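PDB 7A0Q: CrtC domain-containing protein from Fusarium vanettenii 77-13-4, which is a kievitone hydratase, a lyase that probably detoxifies the phytoalexin kievitone by adding water to it. Local coordinates for residues A[68-80]-A[87-99]. Sequence-based numbering, arbitrary orientation.
Sequences TNNEQYVVLAHYL and YFRASTLNLETNE
His78 sends its ring out with CG anti to the backbone N (chi1 176°), while Arg89 turns CG between its own N and carbonyl carbon (chi1 58°) and then runs extended to NE; the two side chains thus lie alongside each other, and Arg89 NE donates to His78 ND1 at 2.9 Å. The arginine meets the imidazole at its edge, in the ring plane, although ND1 is tilted from the guanidinium plane and the bond is bent. Tyr87 closes this cluster: its OH sits over the centre of the Arg89 guanidinium, and Leu80 CB lies over a face of its ring, 3.9 Å from the centroid. With NE2 bonded to Ser58 OG, both imidazole nitrogens of His78 are engaged, which holds the ring's rotation.

Between the strands, the backbones pair in antiparallel register, as in Leu76 N to Ser91 O at 2.9 Å. Water 3 links Val74 O to Ser91 OG. On the face of Tyr73 and Ala77, Phe88 CZ reaches Ala77 CB at 3.8 Å. Near the far end, water 1 donates to Glu71 OE1 and Glu96 OE2 and accepts from Asn94 ND2. Asn94 OD1 accepts from Glu96 N at 2.7 Å, in its carbonyl plane, an Asx turn where the strand ends; Thr97 N also donates to it, from above that plane, which extends the turn to an Asx motif. Strand 58-66 flanks 72-80, and strand 100-107 flanks 87-94: this is an antiparallel beta hairpin within the N-terminal lipocalin-like part of a CrtC-family protein.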
loop_
_atom_site.group_PDB
_atom_site.type_symbol
_atom_site.label_atom_id
_atom_site.label_comp_id
_atom_site.label_asym_id
_atom_site.label_seq_id
_atom_site.Cartn_x
_atom_site.Cartn_y
_atom_site.Cartn_z
ATOM N N THR A 68 16.012 -15.998 -2.636
ATOM C CA THR A 68 16.951 -16.958 -2.068
ATOM C C THR A 68 18.359 -16.773 -2.617
ATOM O O THR A 68 19.310 -17.276 -2.007
ATOM C CB THR A 68 16.478 -18.397 -2.300
ATOM O OG1 THR A 68 16.305 -18.649 -3.700
ATOM C CG2 THR A 68 15.166 -18.642 -1.575
ATOM N N ASN A 69 18.522 -16.061 -3.738
ATOM C CA ASN A 69 19.850 -15.682 -4.210
ATOM C C ASN A 69 20.201 -14.236 -3.862
ATOM O O ASN A 69 21.031 -13.622 -4.541
ATOM C CB ASN A 69 19.987 -15.951 -5.714
ATOM C CG ASN A 69 19.060 -15.104 -6.560
ATOM O OD1 ASN A 69 17.946 -14.776 -6.150
ATOM N ND2 ASN A 69 19.513 -14.758 -7.765
ATOM N N ASN A 70 19.572 -13.684 -2.816
ATOM C CA ASN A 70 19.980 -12.453 -2.132
ATOM C C ASN A 70 19.722 -11.180 -2.935
ATOM O O ASN A 70 20.366 -10.154 -2.685
ATOM C CB ASN A 70 21.456 -12.505 -1.712
ATOM C CG ASN A 70 21.758 -11.609 -0.528
ATOM O OD1 ASN A 70 20.932 -11.437 0.369
ATOM N ND2 ASN A 70 22.956 -11.035 -0.517
ATOM N N GLU A 71 18.785 -11.201 -3.880
ATOM C CA GLU A 71 18.359 -9.985 -4.562
ATOM C C GLU A 71 17.124 -9.414 -3.871
ATOM O O GLU A 71 16.303 -10.157 -3.333
ATOM C CB GLU A 71 18.026 -10.248 -6.029
ATOM C CG GLU A 71 19.121 -10.929 -6.836
ATOM C CD GLU A 71 18.671 -11.181 -8.261
ATOM O OE1 GLU A 71 18.292 -10.211 -8.945
ATOM O OE2 GLU A 71 18.683 -12.351 -8.693
ATOM N N GLN A 72 16.986 -8.094 -3.910
ATOM C CA GLN A 72 15.842 -7.447 -3.279
ATOM C C GLN A 72 14.979 -6.718 -4.301
ATOM O O GLN A 72 15.483 -6.061 -5.221
ATOM C CB GLN A 72 16.288 -6.497 -2.174
ATOM C CG GLN A 72 16.876 -7.257 -0.994
ATOM C CD GLN A 72 17.033 -6.410 0.236
ATOM O OE1 GLN A 72 17.477 -5.265 0.165
ATOM N NE2 GLN A 72 16.676 -6.971 1.382
ATOM N N TYR A 73 13.663 -6.837 -4.115
ATOM C CA TYR A 73 12.681 -6.248 -5.009
ATOM C C TYR A 73 11.541 -5.697 -4.174
ATOM O O TYR A 73 11.303 -6.143 -3.051
ATOM C CB TYR A 73 12.118 -7.269 -6.006
ATOM C CG TYR A 73 13.153 -7.835 -6.951
ATOM C CD1 TYR A 73 13.940 -8.913 -6.573
ATOM C CD2 TYR A 73 13.339 -7.290 -8.221
ATOM C CE1 TYR A 73 14.895 -9.433 -7.435
ATOM C CE2 TYR A 73 14.298 -7.807 -9.089
ATOM C CZ TYR A 73 15.068 -8.877 -8.684
ATOM O OH TYR A 73 16.021 -9.411 -9.531
ATOM N N VAL A 74 10.831 -4.725 -4.736
ATOM C CA VAL A 74 9.536 -4.302 -4.210
ATOM C C VAL A 74 8.514 -4.578 -5.304
ATOM O O VAL A 74 8.679 -4.126 -6.445
ATOM C CB VAL A 74 9.536 -2.826 -3.783
ATOM C CG1 VAL A 74 8.127 -2.382 -3.411
ATOM C CG2 VAL A 74 10.481 -2.617 -2.602
ATOM N N VAL A 75 7.479 -5.344 -4.974
ATOM C CA VAL A 75 6.490 -5.786 -5.951
ATOM C C VAL A 75 5.117 -5.298 -5.511
ATOM O O VAL A 75 4.699 -5.552 -4.375
ATOM C CB VAL A 75 6.492 -7.317 -6.111
ATOM C CG1 VAL A 75 5.409 -7.731 -7.093
ATOM C CG2 VAL A 75 7.853 -7.777 -6.618
ATOM N N LEU A 76 4.413 -4.641 -6.420
ATOM C CA LEU A 76 3.102 -4.067 -6.151
ATOM C C LEU A 76 2.031 -4.806 -6.938
ATOM O O LEU A 76 2.239 -5.152 -8.101
ATOM C CB LEU A 76 3.078 -2.599 -6.552
ATOM C CG LEU A 76 3.512 -1.553 -5.539
ATOM C CD1 LEU A 76 4.755 -1.948 -4.744
ATOM C CD2 LEU A 76 3.762 -0.291 -6.304
ATOM N N ALA A 77 0.886 -5.043 -6.303
ATOM C CA ALA A 77 -0.289 -5.582 -6.976
ATOM C C ALA A 77 -1.512 -4.827 -6.480
ATOM O O ALA A 77 -1.638 -4.580 -5.277
ATOM C CB ALA A 77 -0.472 -7.075 -6.704
ATOM N N HIS A 78 -2.421 -4.475 -7.393
ATOM C CA HIS A 78 -3.581 -3.687 -6.993
ATOM C C HIS A 78 -4.758 -3.968 -7.917
ATOM O O HIS A 78 -4.621 -3.837 -9.136
ATOM C CB HIS A 78 -3.234 -2.199 -7.032
ATOM C CG HIS A 78 -4.389 -1.303 -6.718
ATOM N ND1 HIS A 78 -4.635 -0.142 -7.417
ATOM C CD2 HIS A 78 -5.369 -1.399 -5.786
ATOM C CE1 HIS A 78 -5.711 0.447 -6.921
ATOM N NE2 HIS A 78 -6.181 -0.301 -5.936
ATOM N N TYR A 79 -5.906 -4.326 -7.338
ATOM C CA TYR A 79 -7.162 -4.452 -8.076
ATOM C C TYR A 79 -8.153 -3.423 -7.558
ATOM O O TYR A 79 -8.344 -3.300 -6.347
ATOM C CB TYR A 79 -7.768 -5.853 -7.933
ATOM C CG TYR A 79 -9.043 -6.063 -8.731
ATOM C CD1 TYR A 79 -10.282 -5.664 -8.233
ATOM C CD2 TYR A 79 -9.003 -6.681 -9.977
ATOM C CE1 TYR A 79 -11.456 -5.871 -8.964
ATOM C CE2 TYR A 79 -10.169 -6.890 -10.711
ATOM C CZ TYR A 79 -11.383 -6.478 -10.202
ATOM O OH TYR A 79 -12.530 -6.700 -10.935
ATOM N N LEU A 80 -8.799 -2.706 -8.473
ATOM C CA LEU A 80 -9.805 -1.714 -8.108
ATOM C C LEU A 80 -11.118 -2.043 -8.803
ATOM O O LEU A 80 -11.155 -2.209 -10.028
ATOM C CB LEU A 80 -9.349 -0.299 -8.487
ATOM C CG LEU A 80 -10.356 0.792 -8.102
ATOM C CD1 LEU A 80 -10.440 0.946 -6.592
ATOM C CD2 LEU A 80 -10.008 2.125 -8.745
ATOM N N TYR A 87 -9.822 -2.490 -12.811
ATOM C CA TYR A 87 -8.481 -2.661 -13.337
ATOM C C TYR A 87 -7.635 -3.451 -12.361
ATOM O O TYR A 87 -7.934 -3.549 -11.168
ATOM C CB TYR A 87 -7.799 -1.330 -13.688
ATOM C CG TYR A 87 -7.525 -0.329 -12.578
ATOM C CD1 TYR A 87 -6.570 -0.567 -11.592
ATOM C CD2 TYR A 87 -8.158 0.904 -12.580
ATOM C CE1 TYR A 87 -6.301 0.386 -10.609
ATOM C CE2 TYR A 87 -7.884 1.865 -11.605
ATOM C CZ TYR A 87 -6.959 1.597 -10.620
ATOM O OH TYR A 87 -6.678 2.540 -9.654
ATOM N N PHE A 88 -6.603 -4.069 -12.916
ATOM C CA PHE A 88 -5.499 -4.615 -12.150
ATOM C C PHE A 88 -4.233 -3.930 -12.624
ATOM O O PHE A 88 -4.040 -3.734 -13.830
ATOM C CB PHE A 88 -5.378 -6.135 -12.338
ATOM C CG PHE A 88 -4.282 -6.770 -11.511
ATOM C CD1 PHE A 88 -4.490 -7.080 -10.167
ATOM C CD2 PHE A 88 -3.047 -7.065 -12.082
ATOM C CE1 PHE A 88 -3.473 -7.677 -9.409
ATOM C CE2 PHE A 88 -2.029 -7.660 -11.336
ATOM C CZ PHE A 88 -2.244 -7.968 -9.992
ATOM N N ARG A 89 -3.374 -3.563 -11.680
ATOM C CA ARG A 89 -2.096 -2.963 -12.023
ATOM C C ARG A 89 -1.020 -3.519 -11.099
ATOM O O ARG A 89 -1.302 -3.972 -9.983
ATOM C CB ARG A 89 -2.160 -1.419 -11.970
ATOM C CG ARG A 89 -2.582 -0.840 -10.630
ATOM C CD ARG A 89 -2.826 0.657 -10.765
ATOM N NE ARG A 89 -3.159 1.271 -9.483
ATOM C CZ ARG A 89 -3.396 2.571 -9.318
ATOM N NH1 ARG A 89 -3.345 3.394 -10.367
ATOM N NH2 ARG A 89 -3.683 3.049 -8.113
ATOM N N ALA A 90 0.212 -3.536 -11.594
ATOM C CA ALA A 90 1.292 -4.184 -10.858
ATOM C C ALA A 90 2.619 -3.617 -11.322
ATOM O O ALA A 90 2.741 -3.129 -12.450
ATOM C CB ALA A 90 1.277 -5.708 -11.055
ATOM N N SER A 91 3.626 -3.735 -10.457
ATOM C CA SER A 91 4.961 -3.264 -10.804
ATOM C C SER A 91 6.007 -4.077 -10.060
ATOM O O SER A 91 5.727 -4.716 -9.041
ATOM C CB SER A 91 5.137 -1.770 -10.494
ATOM O OG SER A 91 5.121 -1.513 -9.094
ATOM N N THR A 92 7.229 -4.050 -10.594
ATOM C CA THR A 92 8.388 -4.611 -9.916
ATOM C C THR A 92 9.507 -3.589 -9.944
ATOM O O THR A 92 9.673 -2.871 -10.934
ATOM C CB THR A 92 8.877 -5.910 -10.567
ATOM O OG1 THR A 92 9.377 -5.606 -11.874
ATOM C CG2 THR A 92 7.743 -6.921 -10.680
ATOM N N LEU A 93 10.260 -3.516 -8.848
ATOM C CA LEU A 93 11.412 -2.632 -8.735
ATOM C C LEU A 93 12.584 -3.453 -8.226
ATOM O O LEU A 93 12.490 -4.073 -7.163
ATOM C CB LEU A 93 11.131 -1.457 -7.788
ATOM C CG LEU A 93 12.300 -0.496 -7.529
ATOM C CD1 LEU A 93 12.660 0.280 -8.795
ATOM C CD2 LEU A 93 12.000 0.447 -6.366
ATOM N N ASN A 94 13.673 -3.469 -8.992
ATOM C CA ASN A 94 14.920 -4.093 -8.568
ATOM C C ASN A 94 15.710 -3.084 -7.738
ATOM O O ASN A 94 16.108 -2.032 -8.249
ATOM C CB ASN A 94 15.719 -4.547 -9.791
ATOM C CG ASN A 94 17.017 -5.266 -9.425
ATOM O OD1 ASN A 94 17.739 -4.852 -8.523
ATOM N ND2 ASN A 94 17.324 -6.337 -10.147
ATOM N N LEU A 95 15.953 -3.403 -6.464
ATOM C CA LEU A 95 16.580 -2.430 -5.580
ATOM C C LEU A 95 18.075 -2.280 -5.832
ATOM O O LEU A 95 18.663 -1.289 -5.386
ATOM C CB LEU A 95 16.334 -2.804 -4.119
ATOM C CG LEU A 95 14.865 -2.770 -3.683
ATOM C CD1 LEU A 95 14.753 -2.944 -2.169
ATOM C CD2 LEU A 95 14.193 -1.474 -4.125
ATOM N N GLU A 96 18.691 -3.229 -6.540
ATOM C CA GLU A 96 20.107 -3.091 -6.869
ATOM C C GLU A 96 20.317 -2.193 -8.082
ATOM O O GLU A 96 21.212 -1.340 -8.081
ATOM C CB GLU A 96 20.724 -4.465 -7.128
ATOM C CG GLU A 96 22.215 -4.412 -7.465
ATOM C CD GLU A 96 22.667 -5.583 -8.325
ATOM O OE1 GLU A 96 23.730 -5.464 -8.975
ATOM O OE2 GLU A 96 21.961 -6.617 -8.360
ATOM N N THR A 97 19.509 -2.368 -9.124
ATOM C CA THR A 97 19.743 -1.726 -10.410
ATOM C C THR A 97 18.767 -0.607 -10.732
ATOM O O THR A 97 18.987 0.114 -11.714
ATOM C CB THR A 97 19.663 -2.766 -11.534
ATOM O OG1 THR A 97 18.305 -3.220 -11.649
ATOM C CG2 THR A 97 20.563 -3.946 -11.226
ATOM N N ASN A 98 17.698 -0.455 -9.947
ATOM C CA ASN A 98 16.573 0.452 -10.183
ATOM C C ASN A 98 15.711 0.043 -11.371
ATOM O O ASN A 98 14.825 0.813 -11.766
ATOM C CB ASN A 98 17.012 1.910 -10.374
ATOM C CG ASN A 98 17.608 2.510 -9.117
ATOM O OD1 ASN A 98 17.358 2.040 -8.005
ATOM N ND2 ASN A 98 18.408 3.555 -9.287
ATOM N N GLU A 99 15.923 -1.138 -11.949
ATOM C CA GLU A 99 15.091 -1.556 -13.071
ATOM C C GLU A 99 13.642 -1.702 -12.624
ATOM O O GLU A 99 13.353 -2.363 -11.623
ATOM C CB GLU A 99 15.594 -2.872 -13.666
ATOM C CG GLU A 99 14.827 -3.284 -14.923
ATOM C CD GLU A 99 15.317 -4.589 -15.531
ATOM O OE1 GLU A 99 14.588 -5.164 -16.368
ATOM O OE2 GLU A 99 16.423 -5.046 -15.172
HETATM O O HOH W 1 19.819 -8.105 -9.565
HETATM O O HOH W 2 18.290 -6.538 -6.217
HETATM O O HOH W 3 7.406 -1.870 -7.767
#